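Local coordinates for protein PmoF1 (PDB 6P1E) that binds copper(II) through a PCuAC domain and probably acts as a copper chaperone in a methane-oxidizing bacterium, at residues B[44-49]-B[101-106]. Residues are numbered along the deposited sequence; the frame is centred on the assembly and turned at random.
Sequences VAVKVE and LEMTLV
K47 and T104 form a hydrogen-bonded antiparallel pair, K47 N to T104 O 2.9 Å and T104 N to K47 O 2.8 Å, each donor in the plane of its carbonyl. Their side chains run side by side on the more open face, K47 CE 4.0 Å from T104 CG2. A bend at chi3 (-72°) in the otherwise extended K47 chain lays CE over T104 and V106 CG2, while NZ reaches a salt bridge with E112. At the far end a classic beta bulge sets V44 and A45 opposite the single V106: V106 O takes a nearly straight bond from V44 N (3.0 Å) and a weak one from A45 N. The buried face is apolar. M103, bent at chi3 (59°), brings CE tightly against V46 CG1 (3.4 Å), and V46 CG2 lies alongside L105 CD2 (3.8 Å). V48 still lies opposite M103, but at E49 the chains have moved apart and two waters link E49 N to E102 O, one weakly held at E49 N. E49 OE2 and E102 OE1, 4.3 Å apart, probably repel. Strands 41-47 and 100-107 of the copper-binding beta domain thus bury hydrocarbon on one face; the other is mixed, methyl and methylene contacts beneath a lysine whose charge E112 meets.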
ATOM      1  N   VAL B  44       8.888 -10.084 -14.083  1.00 18.36           N
ATOM      2  CA  VAL B  44      10.173 -10.764 -14.231  1.00 20.20           C
ATOM      3  C   VAL B  44      11.371  -9.829 -14.088  1.00 23.53           C
ATOM      4  O   VAL B  44      12.473 -10.275 -13.768  1.00 22.59           O
ATOM      5  CB  VAL B  44      10.270 -11.481 -15.596  1.00 21.87           C
ATOM      6  CG1 VAL B  44       9.217 -12.574 -15.692  1.00 28.54           C
ATOM      7  CG2 VAL B  44      10.129 -10.489 -16.748  1.00 25.91           C
ATOM      8  N   ALA B  45      11.163  -8.539 -14.323  1.00 19.71           N
ATOM      9  CA  ALA B  45      12.254  -7.580 -14.217  1.00 20.27           C
ATOM     10  C   ALA B  45      11.761  -6.171 -13.921  1.00 18.83           C
ATOM     11  O   ALA B  45      10.622  -5.815 -14.223  1.00 17.70           O
ATOM     12  CB  ALA B  45      13.081  -7.586 -15.496  1.00 22.24           C
ATOM     13  N   VAL B  46      12.644  -5.378 -13.324  1.00 19.07           N
ATOM     14  CA  VAL B  46      12.383  -3.972 -13.058  1.00 18.15           C
ATOM     15  C   VAL B  46      13.610  -3.173 -13.470  1.00 21.78           C
ATOM     16  O   VAL B  46      14.733  -3.519 -13.106  1.00 26.04           O
ATOM     17  CB  VAL B  46      12.059  -3.722 -11.569  1.00 17.16           C
ATOM     18  CG1 VAL B  46      11.979  -2.228 -11.261  1.00 16.76           C
ATOM     19  CG2 VAL B  46      10.761  -4.420 -11.185  1.00 17.99           C
ATOM     20  N   LYS B  47      13.388  -2.115 -14.244  1.00 20.02           N
ATOM     21  CA  LYS B  47      14.469  -1.238 -14.678  1.00 23.36           C
ATOM     22  C   LYS B  47      14.292   0.147 -14.066  1.00 25.22           C
ATOM     23  O   LYS B  47      13.203   0.722 -14.111  1.00 22.05           O
ATOM     24  CB  LYS B  47      14.502  -1.152 -16.206  1.00 25.36           C
ATOM     25  CG  LYS B  47      14.798  -2.484 -16.882  1.00 31.18           C
ATOM     26  CD  LYS B  47      14.915  -2.345 -18.391  1.00 51.88           C
ATOM     27  CE  LYS B  47      13.566  -2.084 -19.042  1.00 35.82           C
ATOM     28  NZ  LYS B  47      13.676  -1.981 -20.523  1.00 47.72           N
ATOM     29  N   VAL B  48      15.370   0.677 -13.499  1.00 25.91           N
ATOM     30  CA  VAL B  48      15.331   1.971 -12.831  1.00 26.15           C
ATOM     31  C   VAL B  48      16.677   2.672 -12.994  1.00 28.72           C
ATOM     32  O   VAL B  48      17.729   2.105 -12.705  1.00 29.46           O
ATOM     33  CB  VAL B  48      14.961   1.828 -11.335  1.00 23.86           C
ATOM     34  CG1 VAL B  48      15.922   0.887 -10.612  1.00 34.24           C
ATOM     35  CG2 VAL B  48      14.909   3.194 -10.659  1.00 43.31           C
ATOM     36  N   GLU B  49      16.635   3.903 -13.487  1.00 33.10           N
ATOM     37  CA  GLU B  49      17.851   4.629 -13.818  1.00 33.62           C
ATOM     38  C   GLU B  49      18.567   5.175 -12.584  1.00 33.61           C
ATOM     39  O   GLU B  49      19.796   5.255 -12.560  1.00 35.61           O
ATOM     40  CB  GLU B  49      17.521   5.785 -14.762  1.00 47.98           C
ATOM     41  CG  GLU B  49      16.920   5.344 -16.085  1.00 48.28           C
ATOM     42  CD  GLU B  49      16.628   6.507 -17.011  1.00 69.42           C
ATOM     43  OE1 GLU B  49      17.173   7.607 -16.779  1.00 64.95           O
ATOM     44  OE2 GLU B  49      15.849   6.322 -17.971  1.00 71.90           O
ATOM     45  N   LEU B 101       9.688   8.508  -8.682  1.00 20.29           N
ATOM     46  CA  LEU B 101      10.748   7.670  -9.217  1.00 21.20           C
ATOM     47  C   LEU B 101      10.215   6.944 -10.433  1.00 20.91           C
ATOM     48  O   LEU B 101       9.293   6.136 -10.333  1.00 19.07           O
ATOM     49  CB  LEU B 101      11.261   6.672  -8.177  1.00 25.99           C
ATOM     50  CG  LEU B 101      12.416   5.799  -8.679  1.00 25.76           C
ATOM     51  CD1 LEU B 101      13.680   6.635  -8.832  1.00 27.77           C
ATOM     52  CD2 LEU B 101      12.668   4.613  -7.762  1.00 35.75           C
ATOM     53  N   GLU B 102      10.807   7.233 -11.585  1.00 23.19           N
ATOM     54  CA  GLU B 102      10.423   6.566 -12.813  1.00 23.40           C
ATOM     55  C   GLU B 102      11.021   5.172 -12.837  1.00 23.05           C
ATOM     56  O   GLU B 102      12.207   4.988 -12.559  1.00 24.63           O
ATOM     57  CB  GLU B 102      10.879   7.359 -14.037  1.00 35.21           C
ATOM     58  CG  GLU B 102      10.479   6.723 -15.357  1.00 39.33           C
ATOM     59  CD  GLU B 102      10.748   7.628 -16.543  1.00 60.74           C
ATOM     60  OE1 GLU B 102      11.923   7.742 -16.951  1.00 74.87           O
ATOM     61  OE2 GLU B 102       9.783   8.223 -17.069  1.00 63.71           O
ATOM     62  N   MET B 103      10.186   4.195 -13.168  1.00 21.40           N
ATOM     63  CA  MET B 103      10.606   2.807 -13.238  1.00 21.17           C
ATOM     64  C   MET B 103       9.911   2.156 -14.418  1.00 20.96           C
ATOM     65  O   MET B 103       8.848   2.608 -14.843  1.00 20.42           O
ATOM     66  CB  MET B 103      10.256   2.051 -11.951  1.00 21.50           C
ATOM     67  CG  MET B 103      10.695   2.726 -10.661  1.00 19.40           C
ATOM     68  SD  MET B 103       9.964   1.948  -9.204  1.00 21.93           S
ATOM     69  CE  MET B 103      10.569   0.271  -9.355  1.00 23.77           C
ATOM     70  N   THR B 104      10.502   1.083 -14.927  1.00 21.71           N
ATOM     71  CA  THR B 104       9.855   0.273 -15.944  1.00 21.43           C
ATOM     72  C   THR B 104       9.663  -1.124 -15.384  1.00 20.11           C
ATOM     73  O   THR B 104      10.624  -1.788 -14.999  1.00 21.03           O
ATOM     74  CB  THR B 104      10.681   0.206 -17.245  1.00 24.34           C
ATOM     75  OG1 THR B 104      10.927   1.530 -17.733  1.00 26.54           O
ATOM     76  CG2 THR B 104       9.941  -0.595 -18.309  1.00 25.69           C
ATOM     77  N   LEU B 105       8.410  -1.558 -15.331  1.00 18.54           N
ATOM     78  CA  LEU B 105       8.094  -2.917 -14.924  1.00 17.84           C
ATOM     79  C   LEU B 105       7.999  -3.774 -16.172  1.00 20.15           C
ATOM     80  O   LEU B 105       7.396  -3.366 -17.164  1.00 18.78           O
ATOM     81  CB  LEU B 105       6.787  -2.971 -14.129  1.00 16.47           C
ATOM     82  CG  LEU B 105       6.667  -2.016 -12.940  1.00 21.03           C
ATOM     83  CD1 LEU B 105       5.312  -2.182 -12.265  1.00 19.63           C
ATOM     84  CD2 LEU B 105       7.798  -2.223 -11.946  1.00 30.12           C
ATOM     85  N   VAL B 106       8.597  -4.958 -16.118  1.00 19.16           N
ATOM     86  CA  VAL B 106       8.610  -5.866 -17.254  1.00 19.98           C
ATOM     87  C   VAL B 106       7.848  -7.132 -16.899  1.00 19.38           C
ATOM     88  O   VAL B 106       8.246  -7.881 -16.006  1.00 19.81           O
ATOM     89  CB  VAL B 106      10.047  -6.229 -17.679  1.00 22.10           C
ATOM     90  CG1 VAL B 106      10.032  -7.067 -18.951  1.00 23.12           C
ATOM     91  CG2 VAL B 106      10.882  -4.968 -17.881  1.00 23.42           C
TER
HETATM   92  O   HOH W   1      13.429   3.084 -16.092  1.00 44.26           O
HETATM   93  O   HOH W   2      13.867   4.567 -14.626  1.00 35.23           O
HETATM   94  O   HOH W   3      14.584   6.157 -12.135  1.00 36.73           O